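Local coordinates for oxidoreductase protein (Agrobacterium radiobacter, PDB 5UI9), which probably oxidises a small hydroxylated substrate with NAD+, as other GFO/IDH/MocA oxidoreductases do, and binds NAD and 2,3-dihydroxy-2-methylpropanoic acid, at residues 22-25 and 26-29; 73-76 and 77-81; 177-180 and 181-185; 284-287 and 288-291. All blocks are in the same frame, centred on the assembly; numbering follows the deposited sequence.

Contact 1: 22-25 and 26-29; sequences HAWK and DVKG. With MG (magnesium ion), chain E.
Trp-24 sets CE3 of its indole beside Val-27 CG2, 3.9 Å apart, the two side chains running alongside each other and pointing the same way. Trp-24 lies on the last turn of helix 17-26 in the Rossmann domain, and Val-27 is the first residue beyond it, where the chain runs on toward strand 30-36. With its CG anti to the carbonyl carbon (chi1 -77°), Trp-24 places the six-membered ring next to the valine, while NE1 bonds to Asp-72. Large and flat, with one polar N-H, tryptophan suits this buried place; helix 289-308 adds Thr-303, which touches both side chains. The branched valine fills the angle between indole and backbone, CG2 coming within 3.2 Å of Ala-23 O. That same carbonyl accepts the closing helical bond, from Val-27 N at 2.8 Å, whereas the preceding one, Asp-26 N to His-22 O, is weak. On the more polar side, Asp-26 OD2 bonds to NE1 of Trp-283, whose ring stacks on His-22. The negative end of the helix dipole probably helps Trp-24 O to bind a cation; Val-27 O is supplied by the chain after it has left the helix. Trp-24 O binds a magnesium ion at 2.4 Å and Val-27 O at 2.3 Å, with Ala-30 O and a water, 2.3 Å from the metal, as further ligands.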
loop_
_atom_site.group_PDB
_atom_site.type_symbol
_atom_site.label_atom_id
_atom_site.label_comp_id
_atom_site.label_asym_id
_atom_site.label_seq_id
_atom_site.Cartn_x
_atom_site.Cartn_y
_atom_site.Cartn_z
ATOM N N HIS A 22 -9.149 -30.466 -17.346
ATOM C CA HIS A 22 -10.167 -29.810 -18.183
ATOM C C HIS A 22 -9.488 -28.967 -19.252
ATOM O O HIS A 22 -9.818 -29.071 -20.436
ATOM C CB HIS A 22 -11.094 -28.897 -17.371
ATOM C CG HIS A 22 -12.172 -29.614 -16.617
ATOM N ND1 HIS A 22 -13.130 -30.382 -17.240
ATOM C CD2 HIS A 22 -12.481 -29.629 -15.298
ATOM C CE1 HIS A 22 -13.961 -30.868 -16.334
ATOM N NE2 HIS A 22 -13.589 -30.426 -15.148
ATOM N N ALA A 23 -8.530 -28.145 -18.827
ATOM C CA ALA A 23 -7.822 -27.248 -19.748
ATOM C C ALA A 23 -7.046 -27.990 -20.843
ATOM O O ALA A 23 -7.034 -27.548 -21.990
ATOM C CB ALA A 23 -6.893 -26.321 -18.982
ATOM N N TRP A 24 -6.412 -29.108 -20.497
ATOM C CA TRP A 24 -5.675 -29.897 -21.502
ATOM C C TRP A 24 -6.576 -30.406 -22.629
ATOM O O TRP A 24 -6.132 -30.514 -23.771
ATOM C CB TRP A 24 -4.918 -31.073 -20.871
ATOM C CG TRP A 24 -3.661 -30.684 -20.164
ATOM C CD1 TRP A 24 -3.355 -30.931 -18.863
ATOM C CD2 TRP A 24 -2.530 -30.004 -20.718
ATOM N NE1 TRP A 24 -2.114 -30.436 -18.564
ATOM C CE2 TRP A 24 -1.586 -29.861 -19.685
ATOM C CE3 TRP A 24 -2.229 -29.488 -21.982
ATOM C CZ2 TRP A 24 -0.364 -29.223 -19.874
ATOM C CZ3 TRP A 24 -1.016 -28.858 -22.169
ATOM C CH2 TRP A 24 -0.095 -28.731 -21.124
ATOM N N LYS A 25 -7.828 -30.716 -22.306
ATOM C CA LYS A 25 -8.818 -31.097 -23.314
ATOM C C LYS A 25 -9.057 -29.934 -24.287
ATOM O O LYS A 25 -8.979 -30.130 -25.498
ATOM C CB LYS A 25 -10.112 -31.580 -22.631
ATOM C CG LYS A 25 -11.239 -32.007 -23.568
ATOM C CD LYS A 25 -11.862 -33.354 -23.188
ATOM C CE LYS A 25 -12.365 -33.438 -21.746
ATOM N NZ LYS A 25 -13.303 -32.341 -21.395
ATOM N N ASP A 26 -9.290 -28.734 -23.749
ATOM C CA ASP A 26 -9.442 -27.506 -24.556
ATOM C C ASP A 26 -8.181 -27.076 -25.318
ATOM O O ASP A 26 -8.295 -26.401 -26.325
ATOM C CB ASP A 26 -9.869 -26.309 -23.683
ATOM C CG ASP A 26 -11.315 -26.386 -23.202
ATOM O OD1 ASP A 26 -12.103 -27.233 -23.680
ATOM O OD2 ASP A 26 -11.665 -25.563 -22.324
ATOM N N VAL A 27 -6.990 -27.402 -24.820
ATOM C CA VAL A 27 -5.749 -27.006 -25.500
ATOM C C VAL A 27 -5.703 -27.635 -26.893
ATOM O O VAL A 27 -5.956 -28.831 -27.042
ATOM C CB VAL A 27 -4.475 -27.423 -24.709
ATOM C CG1 VAL A 27 -3.215 -27.325 -25.577
ATOM C CG2 VAL A 27 -4.316 -26.579 -23.442
ATOM N N LYS A 28 -5.366 -26.820 -27.886
ATOM C CA LYS A 28 -5.127 -27.298 -29.244
ATOM C C LYS A 28 -3.649 -27.633 -29.462
ATOM O O LYS A 28 -2.767 -26.805 -29.219
ATOM C CB LYS A 28 -5.631 -26.276 -30.274
ATOM C CG LYS A 28 -7.131 -26.404 -30.517
ATOM C CD LYS A 28 -7.786 -25.105 -30.963
ATOM C CE LYS A 28 -9.292 -25.279 -31.117
ATOM N NZ LYS A 28 -10.014 -24.019 -30.792
ATOM N N GLY A 29 -3.406 -28.861 -29.924
ATOM C CA GLY A 29 -2.063 -29.373 -30.170
ATOM C C GLY A 29 -1.513 -30.251 -29.057
ATOM O O GLY A 29 -0.357 -30.674 -29.127
HETATM MG MG MG E . -6.359 -30.927 -26.076
HETATM O O HOH W 1 -7.083 -31.670 -28.164
#

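Contact 2: 73-76 and 77-81; sequences IATT and VQSHR. With NAD (nicotinamide-adenine-dinucleotide), chain C.
Thr-75 and His-80 carry the hydrogen bonding in this loop of the Rossmann fold, where the chain leaves strand 70-73, passes NAD and enters helix 80-89. His-80 NE2 donates to Thr-75 O at 2.7 Å; the oxygen lies close to the ring plane, but the nitrogen stands well above the plane of the carbonyl. Two hydroxyls meet 2.7 Å apart, Thr-75 OG1 and Ser-79 OG, with Thr-76 O a further possible acceptor for the threonine. Thr-76 OG1 donates to Gln-78 OE1 at 2.9 Å, the glutamine doubling back through a bend at chi2 (86°) to offer its amide oxygen.

Packing supplies the rest. Val-77 CA rests over the centre of the His-80 imidazole, and Ile-73 CG2 approaches His-80 CD2 at 4.0 Å.

Toward the cofactor, small threonine and serine side chains leave room for the nucleotide: Thr-75 CG2 lies 3.5 Å from the adenine C4A of NAD, and Thr-76 CG2 faces the pyrophosphate.

The second imidazole nitrogen, ND1, bonds to Phe-100 O. Since carbonyl oxygens accept at both nitrogens, His-80 may well be doubly protonated, its rotation fixed while it ties this loop to the one after strand 94-97.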
loop_
_atom_site.group_PDB
_atom_site.type_symbol
_atom_site.label_atom_id
_atom_site.label_comp_id
_atom_site.label_asym_id
_atom_site.label_seq_id
_atom_site.Cartn_x
_atom_site.Cartn_y
_atom_site.Cartn_z
ATOM N N ILE A 73 3.447 -31.678 -13.762
ATOM C CA ILE A 73 3.569 -32.010 -12.346
ATOM C C ILE A 73 2.649 -31.090 -11.539
ATOM O O ILE A 73 2.934 -29.895 -11.379
ATOM C CB ILE A 73 5.040 -31.895 -11.886
ATOM C CG1 ILE A 73 5.920 -32.881 -12.679
ATOM C CG2 ILE A 73 5.166 -32.162 -10.392
ATOM C CD1 ILE A 73 7.373 -32.470 -12.788
ATOM N N ALA A 74 1.539 -31.658 -11.059
ATOM C CA ALA A 74 0.557 -30.941 -10.237
ATOM C C ALA A 74 0.483 -31.456 -8.795
ATOM O O ALA A 74 -0.554 -31.317 -8.127
ATOM C CB ALA A 74 -0.809 -31.018 -10.895
ATOM N N THR A 75 1.576 -32.036 -8.305
ATOM C CA THR A 75 1.650 -32.467 -6.911
ATOM C C THR A 75 1.942 -31.265 -6.017
ATOM O O THR A 75 2.247 -30.178 -6.503
ATOM C CB THR A 75 2.764 -33.510 -6.673
ATOM O OG1 THR A 75 4.044 -32.927 -6.937
ATOM C CG2 THR A 75 2.568 -34.734 -7.553
ATOM N N THR A 76 1.871 -31.479 -4.706
ATOM C CA THR A 76 2.344 -30.486 -3.740
ATOM C C THR A 76 3.878 -30.406 -3.797
ATOM O O THR A 76 4.531 -31.262 -4.398
ATOM C CB THR A 76 1.850 -30.796 -2.314
ATOM O OG1 THR A 76 2.208 -32.134 -1.947
ATOM C CG2 THR A 76 0.334 -30.638 -2.241
ATOM N N VAL A 77 4.430 -29.373 -3.164
ATOM C CA VAL A 77 5.851 -29.014 -3.294
ATOM C C VAL A 77 6.880 -30.100 -2.913
ATOM O O VAL A 77 7.973 -30.133 -3.480
ATOM C CB VAL A 77 6.152 -27.707 -2.510
ATOM C CG1 VAL A 77 6.107 -27.941 -1.000
ATOM C CG2 VAL A 77 7.478 -27.093 -2.948
ATOM N N GLN A 78 6.521 -30.973 -1.973
ATOM C CA GLN A 78 7.418 -31.999 -1.429
ATOM C C GLN A 78 8.088 -32.844 -2.527
ATOM O O GLN A 78 9.283 -33.143 -2.460
ATOM C CB GLN A 78 6.659 -32.930 -0.454
ATOM C CG GLN A 78 6.219 -32.294 0.874
ATOM C CD GLN A 78 4.862 -31.561 0.827
ATOM O OE1 GLN A 78 4.325 -31.258 -0.248
ATOM N NE2 GLN A 78 4.315 -31.260 2.008
ATOM N N SER A 79 7.314 -33.211 -3.539
ATOM C CA SER A 79 7.806 -34.085 -4.604
ATOM C C SER A 79 8.255 -33.372 -5.897
ATOM O O SER A 79 8.626 -34.040 -6.854
ATOM C CB SER A 79 6.733 -35.124 -4.913
ATOM O OG SER A 79 5.580 -34.499 -5.433
ATOM N N HIS A 80 8.254 -32.037 -5.930
ATOM C CA HIS A 80 8.594 -31.307 -7.164
ATOM C C HIS A 80 10.022 -31.562 -7.648
ATOM O O HIS A 80 10.226 -31.842 -8.838
ATOM C CB HIS A 80 8.391 -29.797 -7.019
ATOM C CG HIS A 80 6.960 -29.375 -6.972
ATOM N ND1 HIS A 80 6.582 -28.062 -6.791
ATOM C CD2 HIS A 80 5.814 -30.090 -7.053
ATOM C CE1 HIS A 80 5.261 -27.988 -6.775
ATOM N NE2 HIS A 80 4.772 -29.204 -6.932
ATOM N N ARG A 81 10.996 -31.459 -6.738
ATOM C CA ARG A 81 12.404 -31.586 -7.113
ATOM C C ARG A 81 12.685 -32.949 -7.728
ATOM O O ARG A 81 13.306 -33.027 -8.788
ATOM C CB ARG A 81 13.366 -31.325 -5.942
ATOM C CG ARG A 81 14.819 -31.594 -6.335
ATOM C CD ARG A 81 15.856 -30.929 -5.454
ATOM N NE ARG A 81 17.200 -31.263 -5.938
ATOM C CZ ARG A 81 18.341 -30.784 -5.442
ATOM N NH1 ARG A 81 18.346 -29.932 -4.419
ATOM N NH2 ARG A 81 19.496 -31.172 -5.974
HETATM P PA NAD C . -3.688 -31.897 -3.455
HETATM O O1A NAD C . -3.089 -32.452 -2.180
HETATM O O2A NAD C . -5.179 -31.748 -3.586
HETATM O O5B NAD C . -3.171 -32.784 -4.681
HETATM C C5B NAD C . -1.868 -33.351 -4.732
HETATM C C4B NAD C . -2.010 -34.751 -5.307
HETATM O O4B NAD C . -0.719 -35.239 -5.655
HETATM C C3B NAD C . -2.604 -35.736 -4.310
HETATM O O3B NAD C . -3.693 -36.437 -4.927
HETATM C C2B NAD C . -1.459 -36.666 -3.937
HETATM O O2B NAD C . -1.909 -38.004 -3.724
HETATM C C1B NAD C . -0.549 -36.563 -5.150
HETATM N N9A NAD C . 0.904 -36.763 -4.941
HETATM C C8A NAD C . 1.699 -36.170 -4.029
HETATM N N7A NAD C . 2.983 -36.587 -4.185
HETATM C C5A NAD C . 3.019 -37.446 -5.221
HETATM C C6A NAD C . 4.044 -38.260 -5.929
HETATM N N6A NAD C . 5.340 -38.243 -5.552
HETATM N N1A NAD C . 3.638 -39.020 -6.974
HETATM C C2A NAD C . 2.352 -39.068 -7.379
HETATM N N3A NAD C . 1.376 -38.357 -6.781
HETATM C C4A NAD C . 1.642 -37.546 -5.722
HETATM O O3 NAD C . -2.981 -30.486 -3.761
HETATM P PN NAD C . -3.653 -29.319 -4.653
HETATM O O1N NAD C . -4.561 -28.473 -3.796
HETATM O O2N NAD C . -4.193 -29.913 -5.929
HETATM O O5D NAD C . -2.342 -28.453 -4.946
HETATM C C5D NAD C . -1.268 -29.021 -5.685
HETATM C C4D NAD C . -0.336 -27.900 -6.101
HETATM O O4D NAD C . -1.067 -26.982 -6.920
HETATM C C3D NAD C . 0.201 -27.126 -4.905
HETATM O O3D NAD C . 1.617 -26.958 -5.029
HETATM C C2D NAD C . -0.527 -25.793 -4.952
HETATM O O2D NAD C . 0.278 -24.696 -4.520
HETATM C C1D NAD C . -0.885 -25.654 -6.431
HETATM N N1N NAD C . -2.068 -24.827 -6.732
HETATM C C2N NAD C . -1.945 -23.932 -7.728
HETATM C C3N NAD C . -2.987 -23.100 -8.108
HETATM C C7N NAD C . -2.757 -22.127 -9.232
HETATM O O7N NAD C . -2.016 -22.450 -10.158
HETATM N N7N NAD C . -3.352 -20.932 -9.219
HETATM C C4N NAD C . -4.201 -23.202 -7.426
HETATM C C5N NAD C . -4.325 -24.138 -6.397
HETATM C C6N NAD C . -3.241 -24.953 -6.069
#

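Contact 3: 177-180 and 181-185; sequences EDLG and IHTLD. With 8A1 ((2S)-2,3-dihydroxy-2-methylpropanoic acid), chain D.
Different chi1 values bring Asp-178 and His-182, one helical turn apart, to the same ligand: the aspartate holds CG anti to its own amide nitrogen (175°), the histidine holds CG beside it (-63°). The His-182 ring thereby swings back along helix 175-191, its CD2 3.7 Å from Asp-178 O. Leu-179, crossing the histidine at about a right angle, flanks the bound dihydroxy acid with CD2, while Thr-183 OG1 lies near Leu-179 CD1.

The backbone widens into a pi-type turn at 177-180. Glu-177 O has no polar partner in the model and instead meets the branched Ile-181, CG2 at 3.3 Å. Regular bonding follows: Thr-183 N donates to Leu-179 O at 3.3 Å in the carbonyl plane, and Leu-184 N reaches Gly-180 O at 2.7 Å.

At the ligand, the two oxygens of Asp-178 divide the two hydroxyls: O2 donates to OD1 at 2.7 Å and O1 to OD2 at 2.6 Å. His-182 NE2 donates to the ligand carboxylate oxygen O at 2.6 Å, nearly straight (167°) and in the ring plane. Glu-125 bonds to ND1 from behind and Phe-127, itself in the ligand pocket, stacks on the ring; together they hold the imidazole in place.

An acceptor for hydroxyls and a donor for a carboxylate, with Lys-98, Gln-165 and Tyr-232, probably set which way round the acid lies beside NAD, consistent with a substrate-like binding mode.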
loop_
_atom_site.group_PDB
_atom_site.type_symbol
_atom_site.label_atom_id
_atom_site.label_comp_id
_atom_site.label_asym_id
_atom_site.label_seq_id
_atom_site.Cartn_x
_atom_site.Cartn_y
_atom_site.Cartn_z
ATOM N N GLU A 177 4.394 -18.036 0.489
ATOM C CA GLU A 177 4.648 -19.245 -0.298
ATOM C C GLU A 177 3.464 -19.648 -1.189
ATOM O O GLU A 177 3.660 -20.050 -2.327
ATOM C CB GLU A 177 4.996 -20.409 0.639
ATOM C CG GLU A 177 5.347 -21.714 -0.062
ATOM C CD GLU A 177 5.614 -22.872 0.889
ATOM O OE1 GLU A 177 5.827 -23.993 0.382
ATOM O OE2 GLU A 177 5.607 -22.681 2.128
ATOM N N ASP A 178 2.247 -19.551 -0.668
ATOM C CA ASP A 178 1.070 -20.009 -1.399
ATOM C C ASP A 178 0.551 -18.986 -2.412
ATOM O O ASP A 178 0.223 -19.335 -3.550
ATOM C CB ASP A 178 -0.062 -20.352 -0.433
ATOM C CG ASP A 178 -1.349 -20.711 -1.158
ATOM O OD1 ASP A 178 -1.291 -21.577 -2.061
ATOM O OD2 ASP A 178 -2.403 -20.116 -0.839
ATOM N N LEU A 179 0.449 -17.734 -1.972
ATOM C CA LEU A 179 -0.297 -16.706 -2.694
ATOM C C LEU A 179 0.576 -15.518 -3.077
ATOM O O LEU A 179 0.529 -15.061 -4.228
ATOM C CB LEU A 179 -1.498 -16.284 -1.838
ATOM C CG LEU A 179 -2.448 -15.177 -2.300
ATOM C CD1 LEU A 179 -1.896 -13.791 -1.999
ATOM C CD2 LEU A 179 -2.830 -15.323 -3.768
ATOM N N GLY A 180 1.365 -15.017 -2.119
ATOM C CA GLY A 180 2.338 -13.947 -2.363
ATOM C C GLY A 180 3.269 -14.246 -3.522
ATOM O O GLY A 180 3.672 -13.343 -4.255
ATOM N N ILE A 181 3.609 -15.522 -3.682
ATOM C CA ILE A 181 4.375 -15.995 -4.824
ATOM C C ILE A 181 3.764 -15.525 -6.159
ATOM O O ILE A 181 4.496 -15.110 -7.053
ATOM C CB ILE A 181 4.544 -17.536 -4.753
ATOM C CG1 ILE A 181 5.672 -18.019 -5.665
ATOM C CG2 ILE A 181 3.242 -18.270 -5.058
ATOM C CD1 ILE A 181 6.199 -19.380 -5.249
ATOM N N HIS A 182 2.433 -15.549 -6.266
ATOM C CA HIS A 182 1.733 -15.014 -7.429
ATOM C C HIS A 182 1.840 -13.498 -7.508
ATOM O O HIS A 182 2.143 -12.947 -8.567
ATOM C CB HIS A 182 0.232 -15.340 -7.404
ATOM C CG HIS A 182 -0.098 -16.798 -7.469
ATOM N ND1 HIS A 182 0.279 -17.606 -8.523
ATOM C CD2 HIS A 182 -0.830 -17.577 -6.640
ATOM C CE1 HIS A 182 -0.186 -18.826 -8.322
ATOM N NE2 HIS A 182 -0.855 -18.838 -7.183
ATOM N N THR A 183 1.537 -12.824 -6.396
ATOM C CA THR A 183 1.476 -11.361 -6.380
ATOM C C THR A 183 2.850 -10.738 -6.660
ATOM O O THR A 183 2.953 -9.721 -7.349
ATOM C CB THR A 183 0.948 -10.834 -5.028
ATOM O OG1 THR A 183 -0.041 -11.727 -4.505
ATOM C CG2 THR A 183 0.336 -9.459 -5.196
ATOM N N LEU A 184 3.888 -11.351 -6.097
ATOM C CA LEU A 184 5.278 -10.976 -6.370
ATOM C C LEU A 184 5.674 -11.215 -7.829
ATOM O O LEU A 184 6.430 -10.427 -8.409
ATOM C CB LEU A 184 6.231 -11.748 -5.446
ATOM C CG LEU A 184 6.158 -11.362 -3.965
ATOM C CD1 LEU A 184 6.825 -12.424 -3.102
ATOM C CD2 LEU A 184 6.784 -9.992 -3.730
ATOM N N ASP A 185 5.167 -12.298 -8.414
ATOM C CA ASP A 185 5.397 -12.573 -9.834
ATOM C C ASP A 185 4.744 -11.496 -10.694
ATOM O O ASP A 185 5.335 -11.058 -11.685
ATOM C CB ASP A 185 4.847 -13.941 -10.247
ATOM C CG ASP A 185 5.291 -14.338 -11.643
ATOM O OD1 ASP A 185 6.471 -14.712 -11.798
ATOM O OD2 ASP A 185 4.475 -14.236 -12.590
HETATM O OXT 8A1 D . -4.327 -20.024 -6.708
HETATM C C 8A1 D . -3.535 -20.433 -5.825
HETATM O O 8A1 D . -2.345 -20.724 -6.076
HETATM C CA 8A1 D . -4.022 -20.569 -4.405
HETATM C CB 8A1 D . -3.652 -19.268 -3.694
HETATM O O1 8A1 D . -4.232 -19.194 -2.388
HETATM O O2 8A1 D . -3.375 -21.686 -3.772
HETATM C C3 8A1 D . -5.529 -20.830 -4.387
#

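Contact 4: 284-287 and 288-291; sequences ASRP and WHNI. With 8A1 ((2S)-2,3-dihydroxy-2-methylpropanoic acid), chain D.
Ser-285 and Trp-288 close a type VIa beta turn, with a cis peptide bond before Pro-287, that leads directly into helix 289-308. This is the tight part: Trp-288 N donates to Ser-285 O at 2.7 Å, in the carbonyl plane, and the proline, able to adopt the cis form more readily than other residues, lies alongside the indole with CD 3.9 Å from CD1. Just before the turn the small Ala-284 leaves space for its CB to meet the CB of His-289 at 3.9 Å.

The outer side is looser. Arg-286 stretches from CG to NE across His-289, whose CG sits between its own backbone N and carbonyl carbon (chi1 62°), which carries CD2 back to Arg-286 CG. Guanidinium and imidazole planes lie 72° apart; NH1 comes 3.3 Å from NE2 at an angle too poor for a hydrogen bond. Long and charged, the arginine suits this exposed edge. A water lies over one face of the imidazole and bridges the bend, donating to Pro-287 O at 2.6 Å and accepting from Asn-290 N at 2.8 Å.

Inward, Phe-241 meets the indole edge-to-face, and the far rim of Trp-288 reaches the pocket of the bound dihydroxy acid, CH2 touching the ligand methyl C3 at 3.7 Å.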
loop_
_atom_site.group_PDB
_atom_site.type_symbol
_atom_site.label_atom_id
_atom_site.label_comp_id
_atom_site.label_asym_id
_atom_site.label_seq_id
_atom_site.Cartn_x
_atom_site.Cartn_y
_atom_site.Cartn_z
ATOM N N ALA A 284 -15.822 -24.139 -16.057
ATOM C CA ALA A 284 -15.409 -23.270 -14.958
ATOM C C ALA A 284 -16.525 -23.128 -13.920
ATOM O O ALA A 284 -17.690 -23.418 -14.199
ATOM C CB ALA A 284 -14.988 -21.907 -15.487
ATOM N N SER A 285 -16.143 -22.702 -12.721
ATOM C CA SER A 285 -17.064 -22.512 -11.596
ATOM C C SER A 285 -16.704 -21.236 -10.872
ATOM O O SER A 285 -15.543 -21.044 -10.499
ATOM C CB SER A 285 -16.942 -23.649 -10.581
ATOM O OG SER A 285 -17.285 -24.888 -11.146
ATOM N N ARG A 286 -17.697 -20.386 -10.636
ATOM C CA ARG A 286 -17.513 -19.225 -9.767
ATOM C C ARG A 286 -17.159 -19.737 -8.357
ATOM O O ARG A 286 -17.761 -20.709 -7.917
ATOM C CB ARG A 286 -18.782 -18.366 -9.728
ATOM C CG ARG A 286 -19.168 -17.761 -11.073
ATOM C CD ARG A 286 -20.423 -16.908 -10.964
ATOM N NE ARG A 286 -20.756 -16.260 -12.236
ATOM C CZ ARG A 286 -20.119 -15.205 -12.759
ATOM N NH1 ARG A 286 -19.079 -14.639 -12.145
ATOM N NH2 ARG A 286 -20.524 -14.707 -13.923
ATOM N N PRO A 287 -16.185 -19.147 -7.654
ATOM C CA PRO A 287 -15.428 -17.963 -8.058
ATOM C C PRO A 287 -14.029 -18.263 -8.646
ATOM O O PRO A 287 -13.191 -17.371 -8.684
ATOM C CB PRO A 287 -15.278 -17.232 -6.725
ATOM C CG PRO A 287 -15.053 -18.348 -5.757
ATOM C CD PRO A 287 -15.871 -19.518 -6.262
ATOM N N TRP A 288 -13.775 -19.491 -9.096
ATOM C CA TRP A 288 -12.447 -19.870 -9.631
ATOM C C TRP A 288 -12.221 -19.535 -11.108
ATOM O O TRP A 288 -11.128 -19.777 -11.636
ATOM C CB TRP A 288 -12.220 -21.369 -9.435
ATOM C CG TRP A 288 -12.066 -21.744 -8.018
ATOM C CD1 TRP A 288 -13.056 -22.073 -7.140
ATOM C CD2 TRP A 288 -10.838 -21.832 -7.297
ATOM N NE1 TRP A 288 -12.516 -22.368 -5.914
ATOM C CE2 TRP A 288 -11.156 -22.225 -5.980
ATOM C CE3 TRP A 288 -9.495 -21.624 -7.639
ATOM C CZ2 TRP A 288 -10.179 -22.409 -4.996
ATOM C CZ3 TRP A 288 -8.521 -21.810 -6.661
ATOM C CH2 TRP A 288 -8.871 -22.197 -5.354
ATOM N N HIS A 289 -13.250 -19.014 -11.769
ATOM C CA HIS A 289 -13.256 -18.856 -13.224
ATOM C C HIS A 289 -12.102 -18.037 -13.815
ATOM O O HIS A 289 -11.585 -18.393 -14.873
ATOM C CB HIS A 289 -14.635 -18.401 -13.740
ATOM C CG HIS A 289 -15.093 -17.075 -13.226
ATOM N ND1 HIS A 289 -15.203 -15.970 -14.040
ATOM C CD2 HIS A 289 -15.518 -16.682 -12.002
ATOM C CE1 HIS A 289 -15.654 -14.947 -13.335
ATOM N NE2 HIS A 289 -15.846 -15.351 -12.093
ATOM N N ASN A 290 -11.668 -16.986 -13.122
ATOM C CA ASN A 290 -10.526 -16.190 -13.574
ATOM C C ASN A 290 -9.244 -17.034 -13.620
ATOM O O ASN A 290 -8.518 -16.990 -14.609
ATOM C CB ASN A 290 -10.328 -14.966 -12.665
ATOM C CG ASN A 290 -9.249 -14.012 -13.163
ATOM O OD1 ASN A 290 -8.837 -14.045 -14.326
ATOM N ND2 ASN A 290 -8.790 -13.143 -12.271
ATOM N N ILE A 291 -8.988 -17.792 -12.549
ATOM C CA ILE A 291 -7.826 -18.686 -12.467
ATOM C C ILE A 291 -7.951 -19.792 -13.511
ATOM O O ILE A 291 -6.982 -20.123 -14.211
ATOM C CB ILE A 291 -7.663 -19.283 -11.039
ATOM C CG1 ILE A 291 -7.288 -18.173 -10.039
ATOM C CG2 ILE A 291 -6.616 -20.400 -11.014
ATOM C CD1 ILE A 291 -7.294 -18.612 -8.587
HETATM O OXT 8A1 D . -4.327 -20.024 -6.708
HETATM C C 8A1 D . -3.535 -20.433 -5.825
HETATM O O 8A1 D . -2.345 -20.724 -6.076
HETATM C CA 8A1 D . -4.022 -20.569 -4.405
HETATM C CB 8A1 D . -3.652 -19.268 -3.694
HETATM O O1 8A1 D . -4.232 -19.194 -2.388
HETATM O O2 8A1 D . -3.375 -21.686 -3.772
HETATM C C3 8A1 D . -5.529 -20.830 -4.387
HETATM O O HOH W 2 -12.693 -15.856 -10.735
#

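Along the chain the four contacts come in series. Contacts 1 and 2 belong to the Rossmann domain, at the end of helix 17-26 and at the start of helix 80-89, their centres 22 Å apart. Contact 3 lies within helix 175-191 in the C-terminal domain, and contact 4 opens helix 289-308, which also packs against contact 1, centre to centre 17 Å away. Contacts 2 and 3 bridge the domains lightly, Val-77 CG1 lying 4.2 Å from Glu-177 OE1. Contacts 3 and 4, with centres 19 Å apart, do not touch each other, yet both touch the dihydroxy acid. Cofactor and ligand therefore meet between the domains, while the magnesium site sits apart.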